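Local structure of putative prephenate dehydratase (Streptococcus mutans, 4LUB) at residues F31-E36 with V61-D66; V51-S56 with R174-G179; L198-N203 with I261-K266. The protein probably catalyses the decarboxylating dehydration of prephenate to phenylpyruvate, the step that commits carbon to L-phenylalanine biosynthesis. All coordinates share one frame; numbering follows the deposited sequence.

Interaction 1 of 3, residues F31-E36 with V61-D66; sequences FENITE and VHETFD
The E63 carboxylate is the flat group to look at first: CB of I34 lies over one face, 3.8 Å from E63 CD, and the amide of T35 comes in on that same face. T35 N donates to E63 OE2 at 3.1 Å from well above the carboxylate plane, whereas the T35 hydroxyl reaches OE2 at the edge, on its anti lone pair, with OG1 to OE2 at 2.6 Å. One carboxylate oxygen is thus gripped by two donors of a single residue. The other, OE1, is satisfied through a water that donates to it and accepts from I34 N, so both oxygens serve the first turn of helix 34-42. E63 reaches across because its CG is anti to the backbone N (chi1 -161°) and the chain stays extended beyond it. N33 caps the helix start, its OD1 accepting from E36 N at 2.8 Å; E63 of helix 62-70 adds acceptors from outside the helix and probably gains from the positive end of its dipole. Beneath the polar layer, I34 CD1 meets V61 CG1 at 3.6 Å and I34 CG2 rests on T64 OG1 at 3.5 Å. That hydroxyl is hydrogen-bonded to P52 O, and I34 and T64 both also touch V51 of strand 48-55, the sheet strand these two helix starts share.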
ATOM      1  N   PHE B  31      -9.956   8.152 -23.169  1.00 42.15           N
ATOM      2  CA  PHE B  31     -10.932   8.564 -22.172  1.00 41.20           C
ATOM      3  C   PHE B  31     -10.193   9.348 -21.091  1.00 40.84           C
ATOM      4  O   PHE B  31      -8.974   9.194 -20.934  1.00 37.03           O
ATOM      5  CB  PHE B  31     -11.666   7.351 -21.604  1.00 38.99           C
ATOM      6  CG  PHE B  31     -12.584   6.688 -22.595  1.00 39.85           C
ATOM      7  CD1 PHE B  31     -12.095   5.756 -23.495  1.00 39.99           C
ATOM      8  CD2 PHE B  31     -13.931   7.004 -22.635  1.00 42.33           C
ATOM      9  CE1 PHE B  31     -12.932   5.151 -24.418  1.00 41.67           C
ATOM     10  CE2 PHE B  31     -14.774   6.399 -23.549  1.00 42.37           C
ATOM     11  CZ  PHE B  31     -14.274   5.471 -24.443  1.00 41.60           C
ATOM     12  N   GLU B  32     -10.932  10.156 -20.332  1.00 40.83           N
ATOM     13  CA  GLU B  32     -10.349  11.250 -19.554  1.00 47.94           C
ATOM     14  C   GLU B  32      -9.691  10.808 -18.254  1.00 45.79           C
ATOM     15  O   GLU B  32      -8.787  11.474 -17.748  1.00 47.73           O
ATOM     16  CB  GLU B  32     -11.422  12.287 -19.207  1.00 58.15           C
ATOM     17  CG  GLU B  32     -12.841  11.716 -19.148  1.00 67.24           C
ATOM     18  CD  GLU B  32     -13.847  12.652 -18.515  1.00 75.67           C
ATOM     19  OE1 GLU B  32     -13.557  13.857 -18.360  1.00 80.25           O
ATOM     20  OE2 GLU B  32     -14.944  12.175 -18.143  1.00 77.24           O
ATOM     21  N   ASN B  33     -10.132   9.679 -17.719  1.00 42.04           N
ATOM     22  CA  ASN B  33      -9.582   9.179 -16.469  1.00 37.38           C
ATOM     23  C   ASN B  33      -9.754   7.673 -16.404  1.00 35.51           C
ATOM     24  O   ASN B  33     -10.529   7.098 -17.172  1.00 32.48           O
ATOM     25  CB  ASN B  33     -10.231   9.865 -15.250  1.00 37.62           C
ATOM     26  CG  ASN B  33     -11.740   9.617 -15.143  1.00 43.05           C
ATOM     27  OD1 ASN B  33     -12.218   8.483 -15.230  1.00 43.33           O
ATOM     28  ND2 ASN B  33     -12.492  10.690 -14.940  1.00 46.29           N
ATOM     29  N   ILE B  34      -9.027   7.046 -15.483  1.00 34.33           N
ATOM     30  CA  ILE B  34      -8.962   5.591 -15.385  1.00 29.94           C
ATOM     31  C   ILE B  34     -10.351   4.979 -15.232  1.00 28.40           C
ATOM     32  O   ILE B  34     -10.685   4.017 -15.911  1.00 29.36           O
ATOM     33  CB  ILE B  34      -8.043   5.168 -14.213  1.00 31.33           C
ATOM     34  CG1 ILE B  34      -6.581   5.498 -14.565  1.00 31.88           C
ATOM     35  CG2 ILE B  34      -8.216   3.689 -13.880  1.00 28.79           C
ATOM     36  CD1 ILE B  34      -5.679   5.730 -13.370  1.00 30.62           C
ATOM     37  N   THR B  35     -11.173   5.571 -14.374  1.00 30.91           N
ATOM     38  CA  THR B  35     -12.531   5.078 -14.156  1.00 30.54           C
ATOM     39  C   THR B  35     -13.348   5.014 -15.450  1.00 31.50           C
ATOM     40  O   THR B  35     -14.012   4.013 -15.723  1.00 29.54           O
ATOM     41  CB  THR B  35     -13.270   5.962 -13.151  1.00 30.65           C
ATOM     42  OG1 THR B  35     -12.581   5.918 -11.900  1.00 29.23           O
ATOM     43  CG2 THR B  35     -14.711   5.499 -12.965  1.00 28.53           C
ATOM     44  N   GLU B  36     -13.274   6.075 -16.251  1.00 30.15           N
ATOM     45  CA  GLU B  36     -14.008   6.143 -17.509  1.00 30.57           C
ATOM     46  C   GLU B  36     -13.436   5.205 -18.574  1.00 34.17           C
ATOM     47  O   GLU B  36     -14.186   4.662 -19.387  1.00 34.52           O
ATOM     48  CB  GLU B  36     -14.039   7.586 -18.032  1.00 32.99           C
ATOM     49  CG  GLU B  36     -14.941   8.517 -17.222  1.00 33.12           C
ATOM     50  CD  GLU B  36     -16.339   7.948 -16.994  1.00 36.00           C
ATOM     51  OE1 GLU B  36     -16.922   7.381 -17.947  1.00 39.50           O
ATOM     52  OE2 GLU B  36     -16.845   8.047 -15.854  1.00 33.42           O
ATOM     53  N   VAL B  61      -1.469   2.617  -8.301  1.00 29.22           N
ATOM     54  CA  VAL B  61      -2.475   3.618  -8.628  1.00 26.02           C
ATOM     55  C   VAL B  61      -3.788   3.262  -7.931  1.00 27.33           C
ATOM     56  O   VAL B  61      -4.475   2.318  -8.323  1.00 23.64           O
ATOM     57  CB  VAL B  61      -2.691   3.729 -10.147  1.00 25.58           C
ATOM     58  CG1 VAL B  61      -3.678   4.854 -10.470  1.00 22.45           C
ATOM     59  CG2 VAL B  61      -1.355   3.964 -10.852  1.00 28.10           C
ATOM     60  N   HIS B  62      -4.116   4.012  -6.884  1.00 27.55           N
ATOM     61  CA  HIS B  62      -5.302   3.746  -6.072  1.00 28.54           C
ATOM     62  C   HIS B  62      -6.578   3.605  -6.900  1.00 27.46           C
ATOM     63  O   HIS B  62      -7.333   2.642  -6.725  1.00 24.44           O
ATOM     64  CB  HIS B  62      -5.492   4.847  -5.029  1.00 27.24           C
ATOM     65  CG  HIS B  62      -4.365   4.948  -4.051  1.00 28.57           C
ATOM     66  ND1 HIS B  62      -4.230   6.011  -3.188  1.00 31.78           N
ATOM     67  CD2 HIS B  62      -3.321   4.123  -3.803  1.00 25.27           C
ATOM     68  CE1 HIS B  62      -3.146   5.840  -2.450  1.00 29.42           C
ATOM     69  NE2 HIS B  62      -2.578   4.703  -2.803  1.00 32.07           N
ATOM     70  N   GLU B  63      -6.829   4.588  -7.765  1.00 24.04           N
ATOM     71  CA  GLU B  63      -8.015   4.585  -8.624  1.00 25.81           C
ATOM     72  C   GLU B  63      -8.216   3.269  -9.374  1.00 24.84           C
ATOM     73  O   GLU B  63      -9.335   2.762  -9.455  1.00 26.05           O
ATOM     74  CB  GLU B  63      -7.972   5.744  -9.635  1.00 26.17           C
ATOM     75  CG  GLU B  63      -9.363   6.050 -10.202  1.00 29.99           C
ATOM     76  CD  GLU B  63      -9.364   7.122 -11.276  1.00 32.97           C
ATOM     77  OE1 GLU B  63      -8.333   7.815 -11.445  1.00 37.39           O
ATOM     78  OE2 GLU B  63     -10.407   7.279 -11.955  1.00 33.48           O
ATOM     79  N   THR B  64      -7.140   2.740  -9.944  1.00 22.94           N
ATOM     80  CA  THR B  64      -7.219   1.507 -10.723  1.00 21.48           C
ATOM     81  C   THR B  64      -7.670   0.324  -9.875  1.00 22.32           C
ATOM     82  O   THR B  64      -8.645  -0.353 -10.201  1.00 23.49           O
ATOM     83  CB  THR B  64      -5.863   1.157 -11.374  1.00 24.42           C
ATOM     84  OG1 THR B  64      -5.480   2.205 -12.270  1.00 23.54           O
ATOM     85  CG2 THR B  64      -5.979  -0.126 -12.173  1.00 26.74           C
ATOM     86  N   PHE B  65      -6.976   0.098  -8.767  1.00 19.84           N
ATOM     87  CA  PHE B  65      -7.270  -1.037  -7.902  1.00 20.50           C
ATOM     88  C   PHE B  65      -8.594  -0.938  -7.136  1.00 22.98           C
ATOM     89  O   PHE B  65      -9.270  -1.952  -6.961  1.00 21.64           O
ATOM     90  CB  PHE B  65      -6.098  -1.258  -6.950  1.00 20.74           C
ATOM     91  CG  PHE B  65      -4.905  -1.830  -7.636  1.00 23.70           C
ATOM     92  CD1 PHE B  65      -4.901  -3.153  -8.042  1.00 24.29           C
ATOM     93  CD2 PHE B  65      -3.819  -1.027  -7.953  1.00 22.19           C
ATOM     94  CE1 PHE B  65      -3.820  -3.685  -8.705  1.00 24.39           C
ATOM     95  CE2 PHE B  65      -2.729  -1.552  -8.626  1.00 22.39           C
ATOM     96  CZ  PHE B  65      -2.728  -2.886  -8.998  1.00 26.26           C
ATOM     97  N   ASP B  66      -8.955   0.250  -6.652  1.00 22.44           N
ATOM     98  CA  ASP B  66     -10.267   0.417  -6.017  1.00 26.45           C
ATOM     99  C   ASP B  66     -11.415   0.100  -6.977  1.00 27.02           C
ATOM    100  O   ASP B  66     -12.353  -0.610  -6.618  1.00 27.11           O
ATOM    101  CB  ASP B  66     -10.446   1.831  -5.434  1.00 28.08           C
ATOM    102  CG  ASP B  66      -9.385   2.180  -4.395  1.00 29.91           C
ATOM    103  OD1 ASP B  66      -8.844   1.251  -3.758  1.00 30.32           O
ATOM    104  OD2 ASP B  66      -9.118   3.384  -4.192  1.00 31.82           O
TER
HETATM  105  O   HOH W   1      -7.490   8.881 -13.670  1.00 36.19           O

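Interaction 2 of 3, residues V51-S56 with R174-G179; sequences VPVENS and RFWVLG
E54 carries its CG anti to the backbone N (chi1 -179°) and runs out extended, while R174 bends at chi3 (71°), and these torsions lay the two side chains side by side, pointing the same way. R174 NH1 then closes a salt bridge to E54 OE1 at 2.8 Å; the oxygen lies in the guanidinium plane, but the carboxylate is turned steeply against that plane and is met on the anti side of OE1, well out of the carboxylate plane. Both charges have further partners: E79 and D242 for R174, K224 of the same chain for E54, and Y237 of the second subunit, which binds E54 OE2. Between E54 and W176 sits V53. Its two methyls lie over the indole, CG2 making a CH-pi contact 4.0 Å from the centroid of the five-membered ring, CG1 3.6 Å from W176 CG. V53 can take this place because the antiparallel pairing slips by one residue here. V53 and E54 both face R174 in a classic beta bulge: V53 N gives R174 O a nearly straight bond of 2.8 Å, E54 N adds a weak one to the same oxygen, and R174 N returns to E54 O at 2.7 Å. Past the bulge, V51 and W176 form a regular hydrogen-bonded pair, with V51 CG2 against L178 CD2 at 3.7 Å. On the opposite face P52 CB meets F175 CE2 at 3.7 Å. Strand 172-179 lies between strands 48-55 and 75-83 of the sheet; helix 62-70 covers the face with V51, V53 and W176, and helix 14-22 the face with P52 and F175.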
ATOM      1  N   VAL B  51      -4.735   0.819 -18.792  1.00 22.79           N
ATOM      2  CA  VAL B  51      -4.565   1.754 -17.688  1.00 22.57           C
ATOM      3  C   VAL B  51      -3.218   1.554 -16.996  1.00 23.42           C
ATOM      4  O   VAL B  51      -2.701   0.440 -16.951  1.00 23.93           O
ATOM      5  CB  VAL B  51      -5.692   1.611 -16.629  1.00 25.03           C
ATOM      6  CG1 VAL B  51      -7.060   1.952 -17.225  1.00 22.01           C
ATOM      7  CG2 VAL B  51      -5.681   0.215 -15.990  1.00 23.05           C
ATOM      8  N   PRO B  52      -2.637   2.643 -16.465  1.00 28.64           N
ATOM      9  CA  PRO B  52      -1.480   2.523 -15.570  1.00 24.28           C
ATOM     10  C   PRO B  52      -1.910   1.891 -14.257  1.00 25.12           C
ATOM     11  O   PRO B  52      -3.003   2.204 -13.771  1.00 24.50           O
ATOM     12  CB  PRO B  52      -1.026   3.969 -15.369  1.00 24.11           C
ATOM     13  CG  PRO B  52      -2.255   4.785 -15.598  1.00 28.34           C
ATOM     14  CD  PRO B  52      -3.095   4.039 -16.602  1.00 31.10           C
ATOM     15  N   VAL B  53      -1.126   0.961 -13.714  1.00 23.37           N
ATOM     16  CA  VAL B  53      -1.480   0.406 -12.413  1.00 22.96           C
ATOM     17  C   VAL B  53      -0.443   0.652 -11.316  1.00 21.98           C
ATOM     18  O   VAL B  53      -0.801   0.766 -10.151  1.00 22.24           O
ATOM     19  CB  VAL B  53      -1.781  -1.118 -12.519  1.00 26.48           C
ATOM     20  CG1 VAL B  53      -2.659  -1.394 -13.729  1.00 23.44           C
ATOM     21  CG2 VAL B  53      -0.504  -1.964 -12.539  1.00 22.17           C
ATOM     22  N   GLU B  54       0.834   0.722 -11.670  1.00 20.65           N
ATOM     23  CA  GLU B  54       1.862   0.923 -10.659  1.00 21.69           C
ATOM     24  C   GLU B  54       3.102   1.616 -11.188  1.00 22.87           C
ATOM     25  O   GLU B  54       3.582   1.276 -12.261  1.00 23.80           O
ATOM     26  CB  GLU B  54       2.282  -0.419 -10.041  1.00 19.46           C
ATOM     27  CG  GLU B  54       3.348  -0.273  -8.958  1.00 21.11           C
ATOM     28  CD  GLU B  54       3.671  -1.574  -8.266  1.00 26.73           C
ATOM     29  OE1 GLU B  54       2.985  -2.578  -8.549  1.00 26.68           O
ATOM     30  OE2 GLU B  54       4.598  -1.586  -7.426  1.00 26.35           O
ATOM     31  N   ASN B  55       3.647   2.539 -10.400  1.00 22.01           N
ATOM     32  CA  ASN B  55       4.871   3.246 -10.759  1.00 23.33           C
ATOM     33  C   ASN B  55       5.974   2.925  -9.761  1.00 24.61           C
ATOM     34  O   ASN B  55       5.714   2.747  -8.570  1.00 24.55           O
ATOM     35  CB  ASN B  55       4.636   4.757 -10.822  1.00 29.18           C
ATOM     36  CG  ASN B  55       5.896   5.525 -11.174  1.00 34.42           C
ATOM     37  OD1 ASN B  55       6.643   5.937 -10.288  1.00 37.55           O
ATOM     38  ND2 ASN B  55       6.164   5.683 -12.468  1.00 37.28           N
ATOM     39  N   SER B  56       7.206   2.868 -10.253  1.00 24.68           N
ATOM     40  CA  SER B  56       8.359   2.487  -9.444  1.00 29.03           C
ATOM     41  C   SER B  56       8.664   3.473  -8.307  1.00 29.28           C
ATOM     42  O   SER B  56       9.385   3.132  -7.366  1.00 29.66           O
ATOM     43  CB  SER B  56       9.586   2.293 -10.346  1.00 28.85           C
ATOM     44  OG  SER B  56      10.096   3.522 -10.814  1.00 32.93           O
ATOM     45  N   ARG B 174       3.950   0.075 -14.600  1.00 28.83           N
ATOM     46  CA  ARG B 174       3.273  -1.123 -15.054  1.00 26.61           C
ATOM     47  C   ARG B 174       1.915  -0.688 -15.588  1.00 24.51           C
ATOM     48  O   ARG B 174       1.209   0.069 -14.930  1.00 25.61           O
ATOM     49  CB  ARG B 174       3.105  -2.117 -13.893  1.00 22.26           C
ATOM     50  CG  ARG B 174       4.418  -2.596 -13.302  1.00 24.72           C
ATOM     51  CD  ARG B 174       4.232  -3.369 -11.997  1.00 24.54           C
ATOM     52  NE  ARG B 174       3.621  -4.676 -12.231  1.00 23.49           N
ATOM     53  CZ  ARG B 174       2.856  -5.316 -11.355  1.00 22.94           C
ATOM     54  NH1 ARG B 174       2.642  -4.796 -10.155  1.00 21.77           N
ATOM     55  NH2 ARG B 174       2.345  -6.502 -11.662  1.00 20.01           N
ATOM     56  N   PHE B 175       1.560  -1.174 -16.774  1.00 21.80           N
ATOM     57  CA  PHE B 175       0.252  -0.911 -17.370  1.00 23.33           C
ATOM     58  C   PHE B 175      -0.425  -2.254 -17.573  1.00 24.29           C
ATOM     59  O   PHE B 175       0.220  -3.235 -17.935  1.00 25.30           O
ATOM     60  CB  PHE B 175       0.346  -0.165 -18.720  1.00 23.44           C
ATOM     61  CG  PHE B 175       0.960   1.207 -18.634  1.00 24.94           C
ATOM     62  CD1 PHE B 175       2.328   1.372 -18.497  1.00 25.75           C
ATOM     63  CD2 PHE B 175       0.157   2.335 -18.689  1.00 24.58           C
ATOM     64  CE1 PHE B 175       2.881   2.642 -18.419  1.00 27.73           C
ATOM     65  CE2 PHE B 175       0.700   3.604 -18.602  1.00 24.77           C
ATOM     66  CZ  PHE B 175       2.065   3.759 -18.463  1.00 26.24           C
ATOM     67  N   TRP B 176      -1.717  -2.304 -17.285  1.00 22.46           N
ATOM     68  CA  TRP B 176      -2.506  -3.484 -17.571  1.00 24.58           C
ATOM     69  C   TRP B 176      -3.427  -3.328 -18.771  1.00 27.71           C
ATOM     70  O   TRP B 176      -4.052  -2.285 -18.964  1.00 27.93           O
ATOM     71  CB  TRP B 176      -3.325  -3.872 -16.339  1.00 24.69           C
ATOM     72  CG  TRP B 176      -2.529  -4.610 -15.322  1.00 20.89           C
ATOM     73  CD1 TRP B 176      -1.234  -5.037 -15.440  1.00 20.18           C
ATOM     74  CD2 TRP B 176      -2.968  -4.998 -14.020  1.00 18.08           C
ATOM     75  NE1 TRP B 176      -0.845  -5.679 -14.285  1.00 22.89           N
ATOM     76  CE2 TRP B 176      -1.897  -5.677 -13.404  1.00 20.12           C
ATOM     77  CE3 TRP B 176      -4.172  -4.849 -13.319  1.00 21.00           C
ATOM     78  CZ2 TRP B 176      -1.984  -6.192 -12.115  1.00 21.88           C
ATOM     79  CZ3 TRP B 176      -4.261  -5.365 -12.041  1.00 21.97           C
ATOM     80  CH2 TRP B 176      -3.170  -6.031 -11.449  1.00 20.52           C
ATOM     81  N   VAL B 177      -3.493  -4.385 -19.569  1.00 25.79           N
ATOM     82  CA  VAL B 177      -4.537  -4.529 -20.557  1.00 23.29           C
ATOM     83  C   VAL B 177      -5.670  -5.294 -19.898  1.00 23.47           C
ATOM     84  O   VAL B 177      -5.498  -6.428 -19.454  1.00 24.01           O
ATOM     85  CB  VAL B 177      -4.049  -5.267 -21.824  1.00 25.54           C
ATOM     86  CG1 VAL B 177      -5.172  -5.382 -22.833  1.00 25.33           C
ATOM     87  CG2 VAL B 177      -2.840  -4.561 -22.428  1.00 25.26           C
ATOM     88  N   LEU B 178      -6.810  -4.629 -19.775  1.00 24.04           N
ATOM     89  CA  LEU B 178      -8.002  -5.229 -19.195  1.00 25.08           C
ATOM     90  C   LEU B 178      -8.949  -5.728 -20.266  1.00 31.58           C
ATOM     91  O   LEU B 178      -9.208  -5.038 -21.246  1.00 32.82           O
ATOM     92  CB  LEU B 178      -8.731  -4.229 -18.284  1.00 25.28           C
ATOM     93  CG  LEU B 178      -8.182  -3.707 -16.952  1.00 29.94           C
ATOM     94  CD1 LEU B 178      -6.781  -4.191 -16.627  1.00 31.36           C
ATOM     95  CD2 LEU B 178      -8.341  -2.192 -16.789  1.00 28.62           C
ATOM     96  N   GLY B 179      -9.488  -6.920 -20.051  1.00 33.73           N
ATOM     97  CA  GLY B 179     -10.479  -7.466 -20.951  1.00 39.74           C
ATOM     98  C   GLY B 179     -10.903  -8.859 -20.552  1.00 45.74           C
ATOM     99  O   GLY B 179     -10.832  -9.239 -19.381  1.00 48.24           O
TER

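Interaction 3 of 3, residues L198-N203 with I261-K266; sequences LTLPDN and IGIHYK
L198-P201 and G262-Y265 run antiparallel, L198 opposite Y265 in a non-hydrogen-bonded pair and T199 opposite H264 in a hydrogen-bonded one, where T199 N donates to H264 O at 3.0 Å and the return bond from H264 N to T199 O is weak. On the side of the helices, L198 packs its CD2 against Y265 CB at 3.4 Å. The tyrosine ring itself turns away from L198: CG is held between the backbone N and the carbonyl carbon (chi1 62°), and the side chain touches L255 and T259 of helix 248-261. I263 works with its two branches. CG2 sits 3.6 Å from T199 O and 4.2 Å from L198 CD2, while I263 CG1 reaches P201 CD at 4.0 Å. The pairing is that of the first and last strands in a ferredoxin-like beta-alpha-beta-beta-alpha-beta ACT domain, strand 189-199 being flanked by strands 264-274 and 237-244. L198 and I263 both press on L258 and A211, one from each of the two helices that cover this face. Helix 248-261 ends in a Schellman motif at G262, whose positive phi (86°) lets the chain leave the helix and, after I263, enter the last strand; G262 O comes to rest 3.5 Å from P201 CG. Across the sheet, T199 OG1 lies 3.7 Å from H264 CB and is hydrogen-bonded to a water that also gives a weak bond to H264 O. T199 touches F238 and L230 on that side.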
ATOM      1  N   LEU B 198      -7.443 -10.000  -1.831  1.00 26.20           N
ATOM      2  CA  LEU B 198      -7.892 -10.846  -0.722  1.00 30.45           C
ATOM      3  C   LEU B 198      -8.581 -10.032   0.353  1.00 27.99           C
ATOM      4  O   LEU B 198      -8.154  -8.922   0.676  1.00 25.14           O
ATOM      5  CB  LEU B 198      -6.740 -11.612  -0.062  1.00 37.49           C
ATOM      6  CG  LEU B 198      -5.695 -12.434  -0.807  1.00 45.63           C
ATOM      7  CD1 LEU B 198      -4.566 -12.737   0.154  1.00 47.91           C
ATOM      8  CD2 LEU B 198      -6.294 -13.719  -1.304  1.00 48.05           C
ATOM      9  N   THR B 199      -9.643 -10.600   0.909  1.00 30.19           N
ATOM     10  CA  THR B 199     -10.212 -10.122   2.162  1.00 34.24           C
ATOM     11  C   THR B 199     -10.110 -11.245   3.188  1.00 35.06           C
ATOM     12  O   THR B 199     -10.206 -12.424   2.846  1.00 33.52           O
ATOM     13  CB  THR B 199     -11.663  -9.670   2.012  1.00 37.61           C
ATOM     14  OG1 THR B 199     -12.414 -10.685   1.334  1.00 38.83           O
ATOM     15  CG2 THR B 199     -11.724  -8.387   1.199  1.00 40.36           C
ATOM     16  N   LEU B 200      -9.899 -10.880   4.443  1.00 30.31           N
ATOM     17  CA  LEU B 200      -9.621 -11.873   5.460  1.00 33.03           C
ATOM     18  C   LEU B 200     -10.870 -12.119   6.316  1.00 33.10           C
ATOM     19  O   LEU B 200     -11.779 -11.296   6.323  1.00 32.61           O
ATOM     20  CB  LEU B 200      -8.442 -11.386   6.308  1.00 29.59           C
ATOM     21  CG  LEU B 200      -7.173 -11.221   5.455  1.00 29.59           C
ATOM     22  CD1 LEU B 200      -6.143 -10.357   6.154  1.00 30.14           C
ATOM     23  CD2 LEU B 200      -6.576 -12.554   5.031  1.00 32.33           C
ATOM     24  N   PRO B 201     -10.923 -13.262   7.023  1.00 35.01           N
ATOM     25  CA  PRO B 201     -12.058 -13.537   7.917  1.00 42.36           C
ATOM     26  C   PRO B 201     -12.102 -12.529   9.059  1.00 47.77           C
ATOM     27  O   PRO B 201     -11.071 -12.283   9.691  1.00 48.05           O
ATOM     28  CB  PRO B 201     -11.777 -14.953   8.437  1.00 39.81           C
ATOM     29  CG  PRO B 201     -10.874 -15.556   7.430  1.00 37.40           C
ATOM     30  CD  PRO B 201     -10.042 -14.434   6.884  1.00 35.77           C
ATOM     31  N   ASP B 202     -13.279 -11.950   9.286  1.00 55.69           N
ATOM     32  CA  ASP B 202     -13.480 -10.845  10.229  1.00 60.03           C
ATOM     33  C   ASP B 202     -12.706  -9.615   9.767  1.00 61.70           C
ATOM     34  O   ASP B 202     -12.465  -8.701  10.555  1.00 62.80           O
ATOM     35  CB  ASP B 202     -13.064 -11.226  11.658  1.00 62.40           C
ATOM     36  CG  ASP B 202     -13.861 -12.389  12.207  1.00 66.02           C
ATOM     37  OD1 ASP B 202     -15.109 -12.293  12.253  1.00 67.63           O
ATOM     38  OD2 ASP B 202     -13.238 -13.391  12.620  1.00 66.65           O
ATOM     39  N   ASN B 203     -12.327  -9.600   8.487  1.00 62.25           N
ATOM     40  CA  ASN B 203     -11.451  -8.568   7.928  1.00 60.90           C
ATOM     41  C   ASN B 203     -10.257  -8.206   8.820  1.00 57.46           C
ATOM     42  O   ASN B 203      -9.831  -7.053   8.868  1.00 58.74           O
ATOM     43  CB  ASN B 203     -12.278  -7.328   7.608  1.00 58.99           C
ATOM     44  CG  ASN B 203     -13.343  -7.608   6.572  1.00 58.84           C
ATOM     45  OD1 ASN B 203     -14.534  -7.423   6.828  1.00 61.52           O
ATOM     46  ND2 ASN B 203     -12.924  -8.090   5.405  1.00 55.13           N
ATOM     47  N   ILE B 261      -9.519 -22.391   3.971  1.00 26.14           N
ATOM     48  CA  ILE B 261      -9.200 -21.637   5.187  1.00 30.43           C
ATOM     49  C   ILE B 261     -10.278 -20.573   5.484  1.00 33.93           C
ATOM     50  O   ILE B 261     -10.335 -20.005   6.577  1.00 33.53           O
ATOM     51  CB  ILE B 261      -7.780 -20.986   5.072  1.00 42.07           C
ATOM     52  CG1 ILE B 261      -6.704 -22.067   5.139  1.00 45.55           C
ATOM     53  CG2 ILE B 261      -7.478 -20.041   6.212  1.00 45.86           C
ATOM     54  CD1 ILE B 261      -5.346 -21.594   4.660  1.00 46.03           C
ATOM     55  N   GLY B 262     -11.149 -20.320   4.515  1.00 31.43           N
ATOM     56  CA  GLY B 262     -12.126 -19.256   4.655  1.00 33.40           C
ATOM     57  C   GLY B 262     -11.640 -17.879   4.234  1.00 32.86           C
ATOM     58  O   GLY B 262     -12.273 -16.873   4.550  1.00 32.95           O
ATOM     59  N   ILE B 263     -10.513 -17.822   3.532  1.00 28.85           N
ATOM     60  CA  ILE B 263     -10.035 -16.564   2.963  1.00 28.05           C
ATOM     61  C   ILE B 263     -10.647 -16.355   1.582  1.00 31.19           C
ATOM     62  O   ILE B 263     -10.562 -17.232   0.716  1.00 32.29           O
ATOM     63  CB  ILE B 263      -8.490 -16.519   2.864  1.00 30.47           C
ATOM     64  CG1 ILE B 263      -7.867 -16.558   4.261  1.00 33.39           C
ATOM     65  CG2 ILE B 263      -8.027 -15.259   2.141  1.00 27.46           C
ATOM     66  CD1 ILE B 263      -6.470 -17.133   4.283  1.00 34.00           C
ATOM     67  N   HIS B 264     -11.260 -15.194   1.372  1.00 29.96           N
ATOM     68  CA  HIS B 264     -11.892 -14.918   0.091  1.00 33.70           C
ATOM     69  C   HIS B 264     -10.961 -14.116  -0.790  1.00 30.86           C
ATOM     70  O   HIS B 264     -10.199 -13.278  -0.310  1.00 27.60           O
ATOM     71  CB  HIS B 264     -13.202 -14.147   0.272  1.00 40.81           C
ATOM     72  CG  HIS B 264     -14.288 -14.938   0.932  1.00 50.24           C
ATOM     73  ND1 HIS B 264     -14.833 -14.591   2.149  1.00 52.46           N
ATOM     74  CD2 HIS B 264     -14.944 -16.052   0.530  1.00 55.42           C
ATOM     75  CE1 HIS B 264     -15.774 -15.461   2.473  1.00 55.47           C
ATOM     76  NE2 HIS B 264     -15.862 -16.357   1.506  1.00 58.22           N
ATOM     77  N   TYR B 265     -11.020 -14.390  -2.087  1.00 28.07           N
ATOM     78  CA  TYR B 265     -10.150 -13.723  -3.036  1.00 27.12           C
ATOM     79  C   TYR B 265     -10.927 -13.394  -4.292  1.00 25.43           C
ATOM     80  O   TYR B 265     -11.873 -14.091  -4.646  1.00 21.63           O
ATOM     81  CB  TYR B 265      -8.919 -14.580  -3.370  1.00 23.23           C
ATOM     82  CG  TYR B 265      -9.241 -15.900  -4.023  1.00 23.52           C
ATOM     83  CD1 TYR B 265      -9.334 -16.009  -5.402  1.00 24.69           C
ATOM     84  CD2 TYR B 265      -9.453 -17.042  -3.257  1.00 22.39           C
ATOM     85  CE1 TYR B 265      -9.633 -17.212  -6.006  1.00 27.65           C
ATOM     86  CE2 TYR B 265      -9.741 -18.253  -3.855  1.00 21.21           C
ATOM     87  CZ  TYR B 265      -9.833 -18.332  -5.225  1.00 27.37           C
ATOM     88  OH  TYR B 265     -10.130 -19.523  -5.841  1.00 32.21           O
ATOM     89  N   LYS B 266     -10.542 -12.292  -4.921  1.00 24.86           N
ATOM     90  CA  LYS B 266     -10.933 -11.970  -6.283  1.00 24.70           C
ATOM     91  C   LYS B 266      -9.703 -12.025  -7.181  1.00 21.52           C
ATOM     92  O   LYS B 266      -8.699 -11.380  -6.887  1.00 23.16           O
ATOM     93  CB  LYS B 266     -11.576 -10.583  -6.339  1.00 25.45           C
ATOM     94  CG  LYS B 266     -12.126 -10.185  -7.687  1.00 30.55           C
ATOM     95  CD  LYS B 266     -12.789  -8.832  -7.571  1.00 34.71           C
ATOM     96  CE  LYS B 266     -13.307  -8.345  -8.904  1.00 37.49           C
ATOM     97  NZ  LYS B 266     -14.150  -7.141  -8.718  1.00 36.82           N
TER
HETATM   98  O   HOH W   2     -11.776 -10.708  -1.589  1.00 38.69           O

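Interactions 1 and 2 are neighbours in the prephenate dehydratase region, their centres about 10 Å apart, and their segments alternate along the chain. They touch directly: V61 N probably bonds to V53 O, and F65 of helix 62-70 meets W176. The N-terminal ends of helices 34-42 and 62-70 thus pack beside the strand pair 48-55/172-179. Interaction 3 follows later, in the ACT domain, with its centre 24 to 25 Å from the other two. Strand 172-179 is followed by strand 189-199, and strand 75-83 pairs with both 172-179 and 264-274. The shared strands join the prephenate dehydratase region physically to the ACT domain, which in related enzymes binds phenylalanine as a regulator.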